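Local coordinates for protein STN1 (Saccharomyces cerevisiae, PDB 3KEY) that helps regulate telomere length and protect chromosome ends, and inhibits telomerase loading through its interaction with CDC13, at residues A[10-15]-A[143-148]; A[42-47]-A[61-66]; A[100-105]-A[114-119]. All coordinates share one frame; numbering follows the deposited sequence.

Contact 1: residues A[10-15]-A[143-148]; sequences LMLILL and LKRTKK
With CG opposite the carbonyl carbon (chi1 -63°) and the chain extended from there to NE, Arg-145 spans the gap between its helix and Leu-12 and Leu-15. The two leucines leave their backbone differently, Leu-12 with CG beside its own N and Leu-15 with CG beside the carbonyl carbon, yet each brings its CD2 methyl to the arginine tip. NH2 of Arg-145 lies 3.6 Å from CD2 of Leu-12, and the two side chains run past each other in opposite directions. Leu-15 and the arginine side chain come at each other from opposite directions, and CD2 of Leu-15 stands 3.9 Å from both NH1 and NH2 of Arg-145. Both methyls approach the guanidinium obliquely. Helix 6-16 belongs to the first winged helix-turn-helix of this C-terminal part of Stn1 and helix 132-149 to the second, so the arginine adds a surface link between the two domains, beside the packing of helix 6-16 on helix 90-108. A water provides the polar link. The water donates to the carbonyl O of Leu-12 at 2.8 Å. The same water O, in the guanidinium plane at its edge, accepts a weak hydrogen bond of 3.1 Å from NH2 of Arg-145. Glu-141 forms a long, weak ion pair with NE of the same arginine. Leu-15 also packs on Phe-96 of helix 90-108.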
# COMPACT_ATOMS: atom_id res chain seq x y z
N LEU A 10 -1.33 -2.37 7.13
CA LEU A 10 -0.84 -3.72 6.91
C LEU A 10 0.19 -3.65 5.78
O LEU A 10 1.22 -4.32 5.83
CB LEU A 10 -1.97 -4.68 6.52
CG LEU A 10 -1.51 -6.09 6.12
CD1 LEU A 10 -0.70 -6.71 7.27
CD2 LEU A 10 -2.71 -6.95 5.77
N MET A 11 -0.11 -2.84 4.76
CA MET A 11 0.81 -2.68 3.64
C MET A 11 2.19 -2.23 4.15
O MET A 11 3.22 -2.78 3.75
CB MET A 11 0.27 -1.67 2.63
CG MET A 11 1.24 -1.40 1.47
SD MET A 11 0.66 -0.13 0.31
CE MET A 11 0.88 1.38 1.31
N LEU A 12 2.21 -1.24 5.04
CA LEU A 12 3.47 -0.73 5.58
C LEU A 12 4.21 -1.77 6.41
O LEU A 12 5.45 -1.77 6.46
CB LEU A 12 3.22 0.52 6.43
CG LEU A 12 2.77 1.78 5.68
CD1 LEU A 12 2.58 2.91 6.67
CD2 LEU A 12 3.81 2.16 4.63
N ILE A 13 3.48 -2.65 7.08
CA ILE A 13 4.10 -3.70 7.88
C ILE A 13 4.80 -4.67 6.92
O ILE A 13 5.97 -5.02 7.11
CB ILE A 13 3.05 -4.45 8.72
CG1 ILE A 13 2.45 -3.50 9.77
CG2 ILE A 13 3.67 -5.68 9.36
CD1 ILE A 13 1.35 -4.10 10.62
N LEU A 14 4.08 -5.08 5.88
CA LEU A 14 4.64 -6.00 4.89
C LEU A 14 5.88 -5.41 4.23
O LEU A 14 6.88 -6.10 4.04
CB LEU A 14 3.58 -6.33 3.84
CG LEU A 14 2.39 -7.10 4.41
CD1 LEU A 14 1.31 -7.28 3.36
CD2 LEU A 14 2.87 -8.44 4.91
N LEU A 15 5.82 -4.12 3.90
CA LEU A 15 6.95 -3.46 3.27
C LEU A 15 8.21 -3.50 4.15
O LEU A 15 9.31 -3.70 3.64
CB LEU A 15 6.60 -2.00 2.95
CG LEU A 15 7.69 -1.17 2.26
CD1 LEU A 15 7.97 -1.74 0.87
CD2 LEU A 15 7.24 0.28 2.16
N LEU A 143 5.29 9.78 -0.99
CA LEU A 143 5.24 11.24 -0.95
C LEU A 143 5.19 11.74 0.49
O LEU A 143 5.81 12.74 0.83
CB LEU A 143 4.05 11.76 -1.76
CG LEU A 143 4.27 11.65 -3.28
CD1 LEU A 143 2.97 11.86 -4.06
CD2 LEU A 143 5.31 12.70 -3.70
N LYS A 144 4.46 11.01 1.33
CA LYS A 144 4.33 11.36 2.74
C LYS A 144 5.73 11.31 3.37
O LYS A 144 6.14 12.22 4.10
CB LYS A 144 3.38 10.37 3.42
CG LYS A 144 3.04 10.65 4.88
CD LYS A 144 1.93 9.68 5.35
CE LYS A 144 1.64 9.84 6.85
NZ LYS A 144 0.48 9.02 7.33
N ARG A 145 6.48 10.25 3.07
CA ARG A 145 7.83 10.10 3.61
C ARG A 145 8.79 11.14 3.03
O ARG A 145 9.64 11.66 3.75
CB ARG A 145 8.39 8.71 3.29
CG ARG A 145 7.63 7.58 3.93
CD ARG A 145 8.19 6.23 3.52
NE ARG A 145 7.57 5.15 4.27
CZ ARG A 145 7.95 3.88 4.20
NH1 ARG A 145 8.96 3.53 3.41
NH2 ARG A 145 7.34 2.97 4.94
N THR A 146 8.65 11.43 1.74
CA THR A 146 9.51 12.40 1.08
C THR A 146 9.37 13.79 1.70
O THR A 146 10.37 14.48 1.95
CB THR A 146 9.22 12.47 -0.43
OG1 THR A 146 9.51 11.20 -1.03
CG2 THR A 146 10.08 13.54 -1.10
N LYS A 147 8.13 14.20 1.95
CA LYS A 147 7.90 15.51 2.55
C LYS A 147 8.53 15.59 3.94
O LYS A 147 9.08 16.62 4.33
CB LYS A 147 6.40 15.81 2.65
CG LYS A 147 6.09 17.14 3.31
CD LYS A 147 4.62 17.50 3.22
CE LYS A 147 4.35 18.87 3.83
NZ LYS A 147 2.93 19.28 3.68
N LYS A 148 8.47 14.48 4.69
CA LYS A 148 9.06 14.46 6.02
C LYS A 148 10.59 14.48 5.98
O LYS A 148 11.22 15.18 6.78
CB LYS A 148 8.62 13.22 6.81
CG LYS A 148 7.25 13.34 7.44
CD LYS A 148 7.01 12.22 8.45
CE LYS A 148 5.66 12.36 9.14
NZ LYS A 148 5.47 11.34 10.21
O HOH W 1 7.37 0.24 6.32

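Contact 2: residues A[42-47]-A[61-66]; sequences SFLFQQ and KEAFRD
Leu-44 reaches across to Ala-63 with one methyl. Its CB points toward helix 56-73 but stays back from it, and CG, held opposite the carbonyl carbon by a chi1 of -64°, carries the branch forward. CD1 of Leu-44 then lands on the backbone of Ala-63, 3.7 Å from both N and CA. The methyl of Ala-63 flanks it, with CB of Ala-63 3.8 Å from CD1 of Leu-44. On the preceding residue Glu-62, the CG methylene lies 3.9 Å from CD1 of Leu-44, while the chain beyond it runs on extended to its carboxylate. One turn further along the helix, OD1 of Asp-66 is a looser neighbour at 4.4 Å from CD1 of Leu-44.

The axes of segments 42-47 and 61-66 approach to 10.0 Å, with 110° between their N-to-C directions, and join the C-terminal part of helix 31-47 to helix 56-73 within the first winged helix-turn-helix domain. Leu-40 packs on Ala-63, and Leu-59 on Leu-44, so the methyl belongs to a longer apolar seam. OE2 of Glu-62 makes a long, weak ion pair with NZ of Lys-54. The hold between these segments is therefore van der Waals in kind: the acidic residues contribute a methylene and a loosely placed oxygen, and no polar bond is made across.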
# COMPACT_ATOMS: atom_id res chain seq x y z
N SER A 42 -13.20 -5.27 15.69
CA SER A 42 -14.18 -4.57 16.51
C SER A 42 -15.17 -3.86 15.59
O SER A 42 -16.34 -3.70 15.93
CB SER A 42 -13.51 -3.59 17.48
OG SER A 42 -13.28 -2.33 16.87
N PHE A 43 -14.71 -3.45 14.41
CA PHE A 43 -15.60 -2.81 13.46
C PHE A 43 -16.55 -3.87 12.90
O PHE A 43 -17.76 -3.63 12.76
CB PHE A 43 -14.82 -2.16 12.31
CG PHE A 43 -15.70 -1.67 11.17
CD1 PHE A 43 -15.78 -2.40 9.98
CD2 PHE A 43 -16.46 -0.51 11.30
CE1 PHE A 43 -16.62 -1.98 8.94
CE2 PHE A 43 -17.30 -0.08 10.27
CZ PHE A 43 -17.38 -0.81 9.08
N LEU A 44 -16.02 -5.05 12.58
CA LEU A 44 -16.85 -6.13 12.04
C LEU A 44 -17.91 -6.58 13.06
O LEU A 44 -19.03 -6.93 12.68
CB LEU A 44 -15.99 -7.33 11.62
CG LEU A 44 -14.99 -7.12 10.47
CD1 LEU A 44 -14.33 -8.45 10.12
CD2 LEU A 44 -15.72 -6.55 9.25
N PHE A 45 -17.56 -6.56 14.34
CA PHE A 45 -18.53 -6.95 15.37
C PHE A 45 -19.75 -6.02 15.32
O PHE A 45 -20.89 -6.48 15.38
CB PHE A 45 -17.89 -6.88 16.76
CG PHE A 45 -18.84 -7.23 17.87
CD1 PHE A 45 -19.08 -8.56 18.21
CD2 PHE A 45 -19.53 -6.24 18.57
CE1 PHE A 45 -19.99 -8.89 19.22
CE2 PHE A 45 -20.43 -6.56 19.58
CZ PHE A 45 -20.66 -7.89 19.90
N GLN A 46 -19.50 -4.72 15.20
CA GLN A 46 -20.59 -3.74 15.16
C GLN A 46 -21.44 -3.90 13.91
O GLN A 46 -22.65 -3.65 13.95
CB GLN A 46 -20.05 -2.31 15.17
CG GLN A 46 -19.01 -2.02 16.24
CD GLN A 46 -19.04 -0.57 16.70
OE1 GLN A 46 -19.30 0.34 15.91
NE2 GLN A 46 -18.75 -0.35 17.98
N GLN A 47 -20.81 -4.30 12.81
CA GLN A 47 -21.50 -4.47 11.54
C GLN A 47 -22.31 -5.75 11.39
O GLN A 47 -23.05 -5.91 10.41
CB GLN A 47 -20.50 -4.37 10.38
CG GLN A 47 -19.78 -3.04 10.32
CD GLN A 47 -20.75 -1.87 10.23
OE1 GLN A 47 -20.77 -1.00 11.10
NE2 GLN A 47 -21.56 -1.84 9.18
N LYS A 61 -10.21 -13.40 12.38
CA LYS A 61 -9.73 -14.17 11.25
C LYS A 61 -10.38 -13.68 9.97
O LYS A 61 -9.76 -13.67 8.91
CB LYS A 61 -9.99 -15.66 11.49
CG LYS A 61 -9.05 -16.21 12.57
CD LYS A 61 -9.35 -17.64 12.96
CE LYS A 61 -8.32 -18.11 13.99
NZ LYS A 61 -8.58 -19.52 14.43
N GLU A 62 -11.63 -13.23 10.07
CA GLU A 62 -12.34 -12.69 8.91
C GLU A 62 -11.75 -11.31 8.54
O GLU A 62 -11.66 -10.96 7.35
CB GLU A 62 -13.83 -12.56 9.21
CG GLU A 62 -14.64 -11.84 8.15
CD GLU A 62 -16.14 -11.85 8.44
OE1 GLU A 62 -16.87 -11.11 7.75
OE2 GLU A 62 -16.58 -12.60 9.34
N ALA A 63 -11.35 -10.55 9.55
CA ALA A 63 -10.77 -9.23 9.32
C ALA A 63 -9.43 -9.37 8.61
O ALA A 63 -9.13 -8.64 7.66
CB ALA A 63 -10.58 -8.48 10.65
N PHE A 64 -8.62 -10.31 9.10
CA PHE A 64 -7.31 -10.57 8.54
C PHE A 64 -7.41 -11.00 7.08
O PHE A 64 -6.64 -10.55 6.24
CB PHE A 64 -6.63 -11.67 9.36
CG PHE A 64 -5.30 -12.10 8.82
CD1 PHE A 64 -4.23 -11.22 8.77
CD2 PHE A 64 -5.11 -13.41 8.38
CE1 PHE A 64 -2.99 -11.63 8.29
CE2 PHE A 64 -3.87 -13.83 7.90
CZ PHE A 64 -2.81 -12.94 7.85
N ARG A 65 -8.37 -11.86 6.78
CA ARG A 65 -8.58 -12.33 5.42
C ARG A 65 -9.02 -11.18 4.52
O ARG A 65 -8.60 -11.10 3.37
CB ARG A 65 -9.64 -13.43 5.40
CG ARG A 65 -10.02 -13.91 4.00
CD ARG A 65 -11.54 -14.00 3.86
NE ARG A 65 -12.13 -14.81 4.93
CZ ARG A 65 -13.39 -14.73 5.32
NH1 ARG A 65 -14.22 -13.87 4.74
NH2 ARG A 65 -13.83 -15.50 6.31
N ASP A 66 -9.87 -10.30 5.04
CA ASP A 66 -10.34 -9.16 4.26
C ASP A 66 -9.18 -8.24 3.91
O ASP A 66 -9.05 -7.79 2.77
CB ASP A 66 -11.42 -8.38 5.02
CG ASP A 66 -12.73 -9.13 5.14
OD1 ASP A 66 -13.66 -8.61 5.79
OD2 ASP A 66 -12.84 -10.25 4.58

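Contact 3: residues A[100-105]-A[114-119]; sequences EKRISV and GTVQLS
Arg-102, on helix 90-108, faces the extended backbone of Thr-115 and Val-116, with the CA atoms of Arg-102 and Val-116 8.8 Å apart. The second winged helix-turn-helix domain supplies both sides: its long first helix and strand 113-117, an outer strand of the antiparallel sheet it forms with 173-180 and 154-161. That strand gives way at once to helix 118-125, with Gln-117 at the N-cap position.

The arginine carries the contact from the helix side. CG leaves opposite the backbone N, and the chain then folds at chi2 (52°) and again at chi3 (55°), so the guanidinium is swung round instead of stretching straight out. In this bent form it sits beside the strand, where its NH1 end meets two things. One is the methyl CG2 of Val-116, 4.0 Å from NH1 of Arg-102, which approaches obliquely as the two side chains slide past each other in opposite directions. The other is a backbone carbonyl, that of Thr-115. The attraction between the positive group and the carbonyl dipole is probably mild at this range, since the spacing is too wide for a hydrogen bond.

Val-116 itself is buried, its side chain packing on Ile-174 and Leu-176, and its backbone is hydrogen-bonded to Ile-174 of the neighbouring strand. The arginine thus lies against a valine already fixed in the sheet, at the partly exposed border of the helix-to-strand packing. Further inside, Ile-103, the next residue of the helix, turns to helix 132-149 and packs on Cys-142. CB of Thr-115 points away from segment 100-105, and OG1 of this threonine makes a weak hydrogen bond to OD2 of Asp-162. The carbonyl O of Thr-115 lies near the guanidinium plane, at the edge, 3.9 Å from NH1 of Arg-102.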
# COMPACT_ATOMS: atom_id res chain seq x y z
N GLU A 100 9.61 5.60 -5.38
CA GLU A 100 10.67 6.42 -4.79
C GLU A 100 11.59 7.03 -5.86
O GLU A 100 11.94 8.20 -5.80
CB GLU A 100 11.53 5.59 -3.83
CG GLU A 100 10.90 5.32 -2.48
CD GLU A 100 11.39 4.00 -1.89
OE1 GLU A 100 12.56 3.64 -2.15
OE2 GLU A 100 10.61 3.34 -1.17
N LYS A 101 11.98 6.21 -6.84
CA LYS A 101 12.84 6.67 -7.92
C LYS A 101 12.13 7.70 -8.79
O LYS A 101 12.73 8.72 -9.17
CB LYS A 101 13.29 5.50 -8.79
CG LYS A 101 14.29 4.56 -8.12
CD LYS A 101 14.55 3.34 -8.99
CE LYS A 101 15.53 2.36 -8.33
NZ LYS A 101 15.63 1.08 -9.11
N ARG A 102 10.87 7.44 -9.12
CA ARG A 102 10.10 8.37 -9.95
C ARG A 102 10.00 9.73 -9.26
O ARG A 102 10.27 10.76 -9.87
CB ARG A 102 8.70 7.81 -10.22
CG ARG A 102 7.78 8.79 -10.95
CD ARG A 102 8.44 9.32 -12.21
NE ARG A 102 8.88 8.23 -13.06
CZ ARG A 102 8.17 7.73 -14.07
NH1 ARG A 102 6.98 8.23 -14.38
NH2 ARG A 102 8.66 6.71 -14.77
N ILE A 103 9.59 9.71 -7.99
CA ILE A 103 9.44 10.93 -7.21
C ILE A 103 10.78 11.68 -7.14
O ILE A 103 10.85 12.90 -7.30
CB ILE A 103 8.95 10.59 -5.78
CG1 ILE A 103 7.47 10.18 -5.84
CG2 ILE A 103 9.17 11.76 -4.84
CD1 ILE A 103 6.99 9.49 -4.56
N SER A 104 11.85 10.92 -6.90
CA SER A 104 13.18 11.50 -6.80
C SER A 104 13.60 12.26 -8.07
O SER A 104 14.07 13.39 -8.00
CB SER A 104 14.20 10.40 -6.49
OG SER A 104 15.52 10.92 -6.47
N VAL A 105 13.42 11.64 -9.24
CA VAL A 105 13.79 12.30 -10.48
C VAL A 105 12.89 13.50 -10.78
O VAL A 105 13.38 14.54 -11.25
CB VAL A 105 13.78 11.33 -11.69
CG1 VAL A 105 12.37 10.85 -11.98
CG2 VAL A 105 14.35 12.03 -12.92
N GLY A 114 3.26 15.60 -13.30
CA GLY A 114 3.73 14.52 -14.15
C GLY A 114 2.79 13.33 -14.13
O GLY A 114 2.18 13.02 -13.10
N THR A 115 2.67 12.66 -15.26
CA THR A 115 1.81 11.50 -15.35
C THR A 115 2.55 10.20 -15.11
O THR A 115 3.71 10.05 -15.48
CB THR A 115 1.14 11.39 -16.74
OG1 THR A 115 0.12 12.38 -16.85
CG2 THR A 115 0.54 9.99 -16.95
N VAL A 116 1.86 9.26 -14.47
CA VAL A 116 2.37 7.93 -14.23
C VAL A 116 1.28 7.03 -14.82
O VAL A 116 0.20 6.93 -14.27
CB VAL A 116 2.52 7.63 -12.73
CG1 VAL A 116 2.81 6.13 -12.53
CG2 VAL A 116 3.67 8.46 -12.14
N GLN A 117 1.57 6.42 -15.97
CA GLN A 117 0.61 5.55 -16.64
C GLN A 117 0.66 4.14 -16.04
O GLN A 117 1.73 3.56 -15.88
CB GLN A 117 0.92 5.47 -18.14
CG GLN A 117 0.76 6.78 -18.88
CD GLN A 117 0.93 6.62 -20.38
OE1 GLN A 117 0.39 5.70 -20.99
NE2 GLN A 117 1.68 7.54 -20.99
N LEU A 118 -0.52 3.61 -15.72
CA LEU A 118 -0.63 2.29 -15.14
C LEU A 118 0.03 1.22 -16.01
O LEU A 118 0.78 0.38 -15.50
CB LEU A 118 -2.11 1.94 -14.92
CG LEU A 118 -2.41 0.53 -14.40
CD1 LEU A 118 -1.80 0.32 -13.02
CD2 LEU A 118 -3.92 0.33 -14.35
N SER A 119 -0.23 1.24 -17.31
CA SER A 119 0.36 0.26 -18.22
C SER A 119 1.89 0.28 -18.16
O SER A 119 2.53 -0.77 -18.25
CB SER A 119 -0.10 0.50 -19.67
OG SER A 119 0.32 1.76 -20.15

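Overall arrangement
From the N terminus, helix 6-16 opens contact 1, whose loop stays open until segment 143-148 on helix 132-149. Contacts 2 and 3 both fall within that span, one after the other. Contact 2 closes a short loop in the first winged helix-turn-helix, joining helices 31-47 and 56-73; contact 3 closes another in the second, setting helix 90-108 against strand 113-117. These two lie on opposite sides of the chain's centre, their centres about 35 Å apart, while contact 1 bridges the domains. Contacts 1 and 3 touch, Leu-143 CG lying 3.7 Å from Ile-103 CD1, but contact 2 touches neither.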